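Local coordinates for Ketoacyl_synth_N domain-containing protein (Photorhabdus luminescens subsp. laumondii, PDB 6SMO) that probably serves as a ketosynthase-like, thiolase-fold subunit that takes part in building polyketide chains, at residues Glu208-Lys213 / Asn256-Thr261; Asp284-Ile289 / Ile353-Ser358. All blocks are in the same frame, centred on the assembly; numbering follows the deposited sequence.

Followed from the N terminus, the chain first enters contact 1 in the loop between helix 192-204 and strand 218-229. It then runs through that strand, helix 230-235 and strand 242-251 before helix 255-261 comes back to close the contact. Contact 2 opens only afterwards, in the segment leading into helix 286-296; after 63 intervening residues it is closed by the end of strand 351-356 and the residue that follows. The two loops are therefore in series and neither nest nor cross. In space their centres lie about 9 Å apart and they adjoin: the ring of Phe210 stacks on that of Phe357, and Glu212 pairs through its backbone with Asp284. Together they tie the 208-213 loop and two helices to the end of a sheet strand.

Contact 1. Residues Glu208-Lys213 / Asn256-Thr261; sequences EVFGEK and NTRNNT
Arg258, on helix 255-261, lays its aliphatic chain against Val209 and Phe210 in the loop after helix 192-204. Its CD is the main point of touch, 4.0 Å from Val209 CG1 and 3.8 Å from Phe210 CD1, while its CG lies 3.9 Å from Phe210 CE1. With CG anti to the backbone N (chi1 179°), the arginine chain leaves the helix toward the loop; the bend at chi3 then turns its guanidinium past the valine. Val209 suits the spot because its CG1 does two jobs, meeting the arginine methylenes and sitting over the centre of the Phe210 ring, 4.3 Å above its plane. An aromatic suits position 210, its ring being large enough to meet both that methyl and the arginine chain.

Polar atoms are held at the arginine's far end. Arg258 NH2 reaches Val209 O at 2.7 Å, but the bond is bent to 121° and weak. A straighter one, 3.1 Å long, runs from Arg258 NE to Asn259 OD1 in the guanidinium plane and helps set how that group is turned, with a weaker bond from NH1 to the same oxygen. Arginine thus offers both greasy methylenes and N-H donors: the contact is chiefly apolar, with one weak bond to a loop carbonyl.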
ATOM      1  N   GLU C 208     -22.181  11.730  -7.180  1.00 57.56           N
ATOM      2  CA  GLU C 208     -23.573  11.376  -6.784  1.00 58.31           C
ATOM      3  C   GLU C 208     -23.909  12.017  -5.432  1.00 57.10           C
ATOM      4  O   GLU C 208     -25.102  12.292  -5.197  1.00 58.35           O
ATOM      5  CB  GLU C 208     -23.744   9.857  -6.721  1.00 60.21           C
ATOM      6  CG  GLU C 208     -23.673   9.181  -8.081  1.00 62.38           C
ATOM      7  CD  GLU C 208     -23.743   7.664  -8.042  1.00 64.08           C
ATOM      8  OE1 GLU C 208     -23.014   7.021  -8.823  1.00 65.72           O
ATOM      9  OE2 GLU C 208     -24.530   7.129  -7.233  1.00 65.52           O
ATOM     10  N   VAL C 209     -22.899  12.242  -4.583  1.00 54.88           N
ATOM     11  CA  VAL C 209     -23.052  12.825  -3.215  1.00 54.55           C
ATOM     12  C   VAL C 209     -23.018  14.356  -3.310  1.00 54.05           C
ATOM     13  O   VAL C 209     -23.953  14.993  -2.789  1.00 53.41           O
ATOM     14  CB  VAL C 209     -21.970  12.296  -2.252  1.00 54.12           C
ATOM     15  CG1 VAL C 209     -22.119  12.878  -0.853  1.00 54.15           C
ATOM     16  CG2 VAL C 209     -21.963  10.775  -2.194  1.00 54.15           C
ATOM     17  N   PHE C 210     -21.986  14.919  -3.948  1.00 53.39           N
ATOM     18  CA  PHE C 210     -21.655  16.371  -3.912  1.00 53.58           C
ATOM     19  C   PHE C 210     -22.351  17.111  -5.063  1.00 55.16           C
ATOM     20  O   PHE C 210     -23.045  18.109  -4.780  1.00 56.48           O
ATOM     21  CB  PHE C 210     -20.137  16.564  -3.898  1.00 52.58           C
ATOM     22  CG  PHE C 210     -19.501  16.159  -2.592  1.00 51.54           C
ATOM     23  CD1 PHE C 210     -19.682  16.927  -1.451  1.00 51.35           C
ATOM     24  CD2 PHE C 210     -18.749  14.998  -2.491  1.00 50.84           C
ATOM     25  CE1 PHE C 210     -19.113  16.552  -0.244  1.00 50.57           C
ATOM     26  CE2 PHE C 210     -18.180  14.626  -1.282  1.00 50.40           C
ATOM     27  CZ  PHE C 210     -18.365  15.401  -0.160  1.00 50.06           C
ATOM     28  N   GLY C 211     -22.174  16.648  -6.305  1.00 55.44           N
ATOM     29  CA  GLY C 211     -22.826  17.219  -7.503  1.00 56.27           C
ATOM     30  C   GLY C 211     -21.856  17.422  -8.654  1.00 56.82           C
ATOM     31  O   GLY C 211     -20.928  16.603  -8.800  1.00 55.28           O
ATOM     32  N   GLU C 212     -22.069  18.480  -9.447  1.00 58.15           N
ATOM     33  CA  GLU C 212     -21.320  18.771 -10.701  1.00 59.78           C
ATOM     34  C   GLU C 212     -19.943  19.356 -10.363  1.00 59.99           C
ATOM     35  O   GLU C 212     -19.817  20.007  -9.306  1.00 60.12           O
ATOM     36  CB  GLU C 212     -22.113  19.734 -11.587  1.00 60.46           C
ATOM     37  CG  GLU C 212     -23.380  19.125 -12.161  1.00 61.48           C
ATOM     38  CD  GLU C 212     -23.150  18.014 -13.172  1.00 62.12           C
ATOM     39  OE1 GLU C 212     -23.821  16.968 -13.063  1.00 62.74           O
ATOM     40  OE2 GLU C 212     -22.304  18.198 -14.069  1.00 64.07           O
ATOM     41  N   LYS C 213     -18.962  19.131 -11.245  1.00 60.85           N
ATOM     42  CA  LYS C 213     -17.562  19.623 -11.116  1.00 61.42           C
ATOM     43  C   LYS C 213     -17.451  21.031 -11.712  1.00 62.02           C
ATOM     44  O   LYS C 213     -18.205  21.336 -12.659  1.00 61.47           O
ATOM     45  CB  LYS C 213     -16.586  18.690 -11.843  1.00 61.50           C
ATOM     46  CG  LYS C 213     -16.356  17.336 -11.187  1.00 61.69           C
ATOM     47  CD  LYS C 213     -15.338  16.486 -11.919  1.00 62.52           C
ATOM     48  CE  LYS C 213     -15.055  15.165 -11.237  1.00 62.83           C
ATOM     49  NZ  LYS C 213     -14.212  15.336 -10.030  1.00 63.02           N
ATOM     50  N   ASN C 256     -27.994  13.381   2.563  1.00 52.31           N
ATOM     51  CA  ASN C 256     -28.556  13.687   3.908  1.00 52.70           C
ATOM     52  C   ASN C 256     -27.416  13.739   4.935  1.00 53.42           C
ATOM     53  O   ASN C 256     -27.327  14.748   5.662  1.00 54.35           O
ATOM     54  CB  ASN C 256     -29.642  12.687   4.313  1.00 52.90           C
ATOM     55  CG  ASN C 256     -30.854  12.730   3.405  1.00 52.56           C
ATOM     56  OD1 ASN C 256     -31.273  11.703   2.874  1.00 53.26           O
ATOM     57  ND2 ASN C 256     -31.420  13.910   3.214  1.00 51.84           N
ATOM     58  N   THR C 257     -26.576  12.700   4.979  1.00 53.54           N
ATOM     59  CA  THR C 257     -25.429  12.567   5.921  1.00 53.96           C
ATOM     60  C   THR C 257     -24.320  13.562   5.553  1.00 53.63           C
ATOM     61  O   THR C 257     -23.573  13.966   6.465  1.00 52.80           O
ATOM     62  CB  THR C 257     -24.889  11.131   5.947  1.00 53.99           C
ATOM     63  OG1 THR C 257     -24.572  10.749   4.609  1.00 54.31           O
ATOM     64  CG2 THR C 257     -25.869  10.144   6.543  1.00 54.28           C
ATOM     65  N   ARG C 258     -24.218  13.930   4.269  1.00 53.83           N
ATOM     66  CA  ARG C 258     -23.189  14.856   3.717  1.00 54.08           C
ATOM     67  C   ARG C 258     -23.150  16.146   4.544  1.00 54.78           C
ATOM     68  O   ARG C 258     -22.052  16.515   5.007  1.00 53.95           O
ATOM     69  CB  ARG C 258     -23.495  15.152   2.244  1.00 54.38           C
ATOM     70  CG  ARG C 258     -22.520  16.107   1.568  1.00 54.83           C
ATOM     71  CD  ARG C 258     -23.043  16.594   0.229  1.00 55.31           C
ATOM     72  NE  ARG C 258     -24.307  17.310   0.367  1.00 55.97           N
ATOM     73  CZ  ARG C 258     -25.102  17.668  -0.638  1.00 56.73           C
ATOM     74  NH1 ARG C 258     -26.227  18.315  -0.383  1.00 57.22           N
ATOM     75  NH2 ARG C 258     -24.781  17.384  -1.889  1.00 57.04           N
ATOM     76  N   ASN C 259     -24.304  16.798   4.717  1.00 56.69           N
ATOM     77  CA  ASN C 259     -24.446  18.107   5.414  1.00 58.47           C
ATOM     78  C   ASN C 259     -24.137  17.940   6.908  1.00 58.22           C
ATOM     79  O   ASN C 259     -23.576  18.884   7.499  1.00 58.93           O
ATOM     80  CB  ASN C 259     -25.835  18.713   5.198  1.00 60.26           C
ATOM     81  CG  ASN C 259     -26.063  19.199   3.782  1.00 61.12           C
ATOM     82  OD1 ASN C 259     -25.390  18.763   2.851  1.00 61.73           O
ATOM     83  ND2 ASN C 259     -27.015  20.102   3.607  1.00 62.00           N
ATOM     84  N   ASN C 260     -24.492  16.789   7.491  1.00 57.54           N
ATOM     85  CA  ASN C 260     -24.239  16.455   8.919  1.00 56.89           C
ATOM     86  C   ASN C 260     -22.733  16.264   9.148  1.00 55.77           C
ATOM     87  O   ASN C 260     -22.260  16.618  10.244  1.00 56.08           O
ATOM     88  CB  ASN C 260     -25.020  15.213   9.361  1.00 57.41           C
ATOM     89  CG  ASN C 260     -26.521  15.400   9.305  1.00 58.02           C
ATOM     90  OD1 ASN C 260     -27.226  14.607   8.686  1.00 58.30           O
ATOM     91  ND2 ASN C 260     -27.021  16.444   9.946  1.00 58.92           N
ATOM     92  N   THR C 261     -22.014  15.725   8.155  1.00 54.15           N
ATOM     93  CA  THR C 261     -20.558  15.415   8.226  1.00 52.93           C
ATOM     94  C   THR C 261     -19.741  16.714   8.228  1.00 52.88           C
ATOM     95  O   THR C 261     -18.672  16.727   8.871  1.00 52.78           O
ATOM     96  CB  THR C 261     -20.121  14.494   7.078  1.00 51.74           C
ATOM     97  OG1 THR C 261     -21.084  13.450   6.938  1.00 51.65           O
ATOM     98  CG2 THR C 261     -18.753  13.886   7.301  1.00 50.41           C
TER

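Contact 2. Residues Asp284-Ile289 / Ile353-Ser358; sequences DDEKEI and IIQRFS
Glu286, in the first turn of helix 286-296, points its side chain at residues 353-358, the end of a strand and the start of the loop after it, and meets Phe357 and Gln355 there. Its CG stands anti to the backbone N (chi1 177°) and the chain stays extended beyond, so the carboxylate is carried straight off the helix toward the sheet. Glu286 CB begins the contact at the edge of the Phe357 ring, in its plane and 3.9 Å from CZ. Glu286 CG follows at 3.7 Å from Phe357 CZ, and Glu286 CD lies against the same part of the ring, 3.4 Å from Phe357 CZ. The carboxylate is turned steeply against the ring, the two planes lying 68° apart.

At the tip, OE1 is near CZ and is taken by the backbone N of Gly281. Glu286 OE2 comes obliquely to within 3.3 Å of Phe357 CE2. It accepts from the backbone N of Asp280 and, weakly, from Gln355 NE2, which stands 3.4 Å from Glu286 OE2 with an N-H...O angle of 137°. Amide and carboxylate are nearly coplanar, and the same NE2 also lies at the edge of the Phe357 ring, while Gln355 OE1 is bonded to Thr265 OG1. Glutamate fits because a buried carboxylate can gather several N-H donors; these would probably favour its ionised form. Glutamine supplies an uncharged donor, and phenylalanine offers the CZ/CE2 side of its ring to the glutamate chain.

In the fold, strand 351-356 runs parallel to strand 275-278 and antiparallel to strand 362-369. Helix 286-296 lies on the beta-alpha-beta connection from strand 275-278 to its parallel partner 302-304. Glu286 thereby pins the beginning of that helix to the loop after strand 275-278, to Gln355 near the end of strand 351-356 and to Phe357 just beyond it.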
ATOM      1  N   ASP C 284     -19.230  22.450  -7.400  1.00 49.09           N
ATOM      2  CA  ASP C 284     -19.926  23.766  -7.426  1.00 50.41           C
ATOM      3  C   ASP C 284     -20.630  24.030  -6.088  1.00 50.68           C
ATOM      4  O   ASP C 284     -20.559  25.176  -5.604  1.00 50.19           O
ATOM      5  CB  ASP C 284     -20.945  23.829  -8.570  1.00 51.39           C
ATOM      6  CG  ASP C 284     -20.336  23.724  -9.958  1.00 52.08           C
ATOM      7  OD1 ASP C 284     -19.179  23.272 -10.062  1.00 52.30           O
ATOM      8  OD2 ASP C 284     -21.030  24.092 -10.927  1.00 53.26           O
ATOM      9  N   ASP C 285     -21.281  23.009  -5.520  1.00 51.15           N
ATOM     10  CA  ASP C 285     -22.249  23.144  -4.396  1.00 52.01           C
ATOM     11  C   ASP C 285     -21.529  23.284  -3.048  1.00 51.89           C
ATOM     12  O   ASP C 285     -22.225  23.574  -2.056  1.00 51.76           O
ATOM     13  CB  ASP C 285     -23.216  21.957  -4.365  1.00 52.33           C
ATOM     14  CG  ASP C 285     -24.100  21.842  -5.597  1.00 52.93           C
ATOM     15  OD1 ASP C 285     -24.418  22.892  -6.193  1.00 52.65           O
ATOM     16  OD2 ASP C 285     -24.462  20.703  -5.953  1.00 53.20           O
ATOM     17  N   GLU C 286     -20.204  23.095  -3.007  1.00 52.35           N
ATOM     18  CA  GLU C 286     -19.385  23.094  -1.762  1.00 52.56           C
ATOM     19  C   GLU C 286     -19.667  24.351  -0.929  1.00 53.12           C
ATOM     20  O   GLU C 286     -19.970  24.198   0.271  1.00 53.33           O
ATOM     21  CB  GLU C 286     -17.892  23.011  -2.091  1.00 52.68           C
ATOM     22  CG  GLU C 286     -16.998  23.077  -0.863  1.00 52.25           C
ATOM     23  CD  GLU C 286     -15.530  22.785  -1.121  1.00 51.86           C
ATOM     24  OE1 GLU C 286     -15.090  22.930  -2.279  1.00 51.28           O
ATOM     25  OE2 GLU C 286     -14.828  22.413  -0.158  1.00 51.54           O
ATOM     26  N   LYS C 287     -19.557  25.538  -1.538  1.00 53.94           N
ATOM     27  CA  LYS C 287     -19.628  26.850  -0.834  1.00 54.77           C
ATOM     28  C   LYS C 287     -20.989  27.001  -0.142  1.00 54.33           C
ATOM     29  O   LYS C 287     -21.020  27.597   0.952  1.00 54.57           O
ATOM     30  CB  LYS C 287     -19.374  28.014  -1.798  1.00 55.73           C
ATOM     31  CG  LYS C 287     -19.015  29.331  -1.119  1.00 56.88           C
ATOM     32  CD  LYS C 287     -18.808  30.490  -2.073  1.00 57.93           C
ATOM     33  CE  LYS C 287     -18.452  31.778  -1.361  1.00 58.53           C
ATOM     34  NZ  LYS C 287     -18.409  32.929  -2.292  1.00 59.00           N
ATOM     35  N   GLU C 288     -22.065  26.481  -0.746  1.00 53.87           N
ATOM     36  CA  GLU C 288     -23.450  26.565  -0.204  1.00 53.90           C
ATOM     37  C   GLU C 288     -23.569  25.680   1.043  1.00 52.83           C
ATOM     38  O   GLU C 288     -23.976  26.208   2.096  1.00 52.12           O
ATOM     39  CB  GLU C 288     -24.478  26.150  -1.259  1.00 54.55           C
ATOM     40  CG  GLU C 288     -25.910  26.482  -0.873  1.00 55.87           C
ATOM     41  CD  GLU C 288     -26.977  25.864  -1.760  1.00 57.05           C
ATOM     42  OE1 GLU C 288     -26.678  25.579  -2.937  1.00 58.02           O
ATOM     43  OE2 GLU C 288     -28.107  25.668  -1.270  1.00 58.94           O
ATOM     44  N   ILE C 289     -23.227  24.392   0.925  1.00 52.06           N
ATOM     45  CA  ILE C 289     -23.471  23.353   1.975  1.00 52.00           C
ATOM     46  C   ILE C 289     -22.520  23.561   3.163  1.00 52.17           C
ATOM     47  O   ILE C 289     -22.969  23.338   4.305  1.00 52.97           O
ATOM     48  CB  ILE C 289     -23.383  21.920   1.401  1.00 50.99           C
ATOM     49  CG1 ILE C 289     -22.007  21.593   0.812  1.00 50.23           C
ATOM     50  CG2 ILE C 289     -24.504  21.686   0.397  1.00 51.00           C
ATOM     51  CD1 ILE C 289     -21.831  20.143   0.414  1.00 49.80           C
ATOM     52  N   ILE C 353      -7.559  26.010   8.432  1.00 43.38           N
ATOM     53  CA  ILE C 353      -8.252  24.690   8.333  1.00 42.84           C
ATOM     54  C   ILE C 353      -8.504  24.393   6.852  1.00 42.34           C
ATOM     55  O   ILE C 353      -9.167  25.213   6.187  1.00 42.19           O
ATOM     56  CB  ILE C 353      -9.550  24.692   9.167  1.00 43.04           C
ATOM     57  CG1 ILE C 353      -9.246  24.830  10.661  1.00 43.34           C
ATOM     58  CG2 ILE C 353     -10.392  23.455   8.883  1.00 42.73           C
ATOM     59  CD1 ILE C 353     -10.380  25.408  11.467  1.00 43.65           C
ATOM     60  N   ILE C 354      -7.985  23.261   6.366  1.00 41.88           N
ATOM     61  CA  ILE C 354      -8.077  22.814   4.944  1.00 41.69           C
ATOM     62  C   ILE C 354      -9.064  21.645   4.869  1.00 41.75           C
ATOM     63  O   ILE C 354      -8.972  20.747   5.726  1.00 41.73           O
ATOM     64  CB  ILE C 354      -6.685  22.422   4.408  1.00 41.53           C
ATOM     65  CG1 ILE C 354      -5.657  23.531   4.644  1.00 41.58           C
ATOM     66  CG2 ILE C 354      -6.760  22.030   2.939  1.00 41.49           C
ATOM     67  CD1 ILE C 354      -4.277  23.020   4.971  1.00 41.48           C
ATOM     68  N   GLN C 355      -9.964  21.667   3.881  1.00 41.82           N
ATOM     69  CA  GLN C 355     -10.970  20.599   3.637  1.00 42.11           C
ATOM     70  C   GLN C 355     -10.766  20.018   2.234  1.00 41.81           C
ATOM     71  O   GLN C 355     -10.470  20.796   1.304  1.00 40.83           O
ATOM     72  CB  GLN C 355     -12.392  21.142   3.786  1.00 42.76           C
ATOM     73  CG  GLN C 355     -13.447  20.048   3.893  1.00 43.30           C
ATOM     74  CD  GLN C 355     -14.848  20.596   4.000  1.00 43.98           C
ATOM     75  OE1 GLN C 355     -15.569  20.327   4.960  1.00 44.81           O
ATOM     76  NE2 GLN C 355     -15.249  21.376   3.009  1.00 44.23           N
ATOM     77  N   ARG C 356     -10.912  18.696   2.110  1.00 41.55           N
ATOM     78  CA  ARG C 356     -10.961  17.955   0.821  1.00 41.53           C
ATOM     79  C   ARG C 356     -12.006  16.842   0.935  1.00 41.10           C
ATOM     80  O   ARG C 356     -12.260  16.382   2.064  1.00 40.77           O
ATOM     81  CB  ARG C 356      -9.589  17.369   0.473  1.00 41.51           C
ATOM     82  CG  ARG C 356      -8.696  18.298  -0.338  1.00 41.94           C
ATOM     83  CD  ARG C 356      -8.133  17.600  -1.560  1.00 41.75           C
ATOM     84  NE  ARG C 356      -9.175  17.307  -2.538  1.00 41.99           N
ATOM     85  CZ  ARG C 356      -9.032  16.520  -3.603  1.00 41.80           C
ATOM     86  NH1 ARG C 356     -10.053  16.333  -4.423  1.00 42.87           N
ATOM     87  NH2 ARG C 356      -7.880  15.918  -3.847  1.00 41.32           N
ATOM     88  N   PHE C 357     -12.592  16.434  -0.192  1.00 41.30           N
ATOM     89  CA  PHE C 357     -13.516  15.271  -0.271  1.00 41.33           C
ATOM     90  C   PHE C 357     -13.475  14.657  -1.673  1.00 40.93           C
ATOM     91  O   PHE C 357     -13.094  15.346  -2.640  1.00 42.24           O
ATOM     92  CB  PHE C 357     -14.932  15.658   0.165  1.00 42.02           C
ATOM     93  CG  PHE C 357     -15.444  17.001  -0.290  1.00 42.39           C
ATOM     94  CD1 PHE C 357     -15.977  17.165  -1.559  1.00 42.66           C
ATOM     95  CD2 PHE C 357     -15.451  18.087   0.574  1.00 42.90           C
ATOM     96  CE1 PHE C 357     -16.475  18.395  -1.965  1.00 43.59           C
ATOM     97  CE2 PHE C 357     -15.948  19.315   0.166  1.00 43.63           C
ATOM     98  CZ  PHE C 357     -16.458  19.466  -1.103  1.00 43.93           C
ATOM     99  N   SER C 358     -13.858  13.380  -1.755  1.00 39.04           N
ATOM    100  CA  SER C 358     -13.741  12.509  -2.953  1.00 39.01           C
ATOM    101  C   SER C 358     -15.062  12.490  -3.730  1.00 39.64           C
ATOM    102  O   SER C 358     -16.047  13.086  -3.248  1.00 39.75           O
ATOM    103  CB  SER C 358     -13.332  11.117  -2.555  1.00 38.37           C
ATOM    104  OG  SER C 358     -14.398  10.449  -1.896  1.00 38.01           O
TER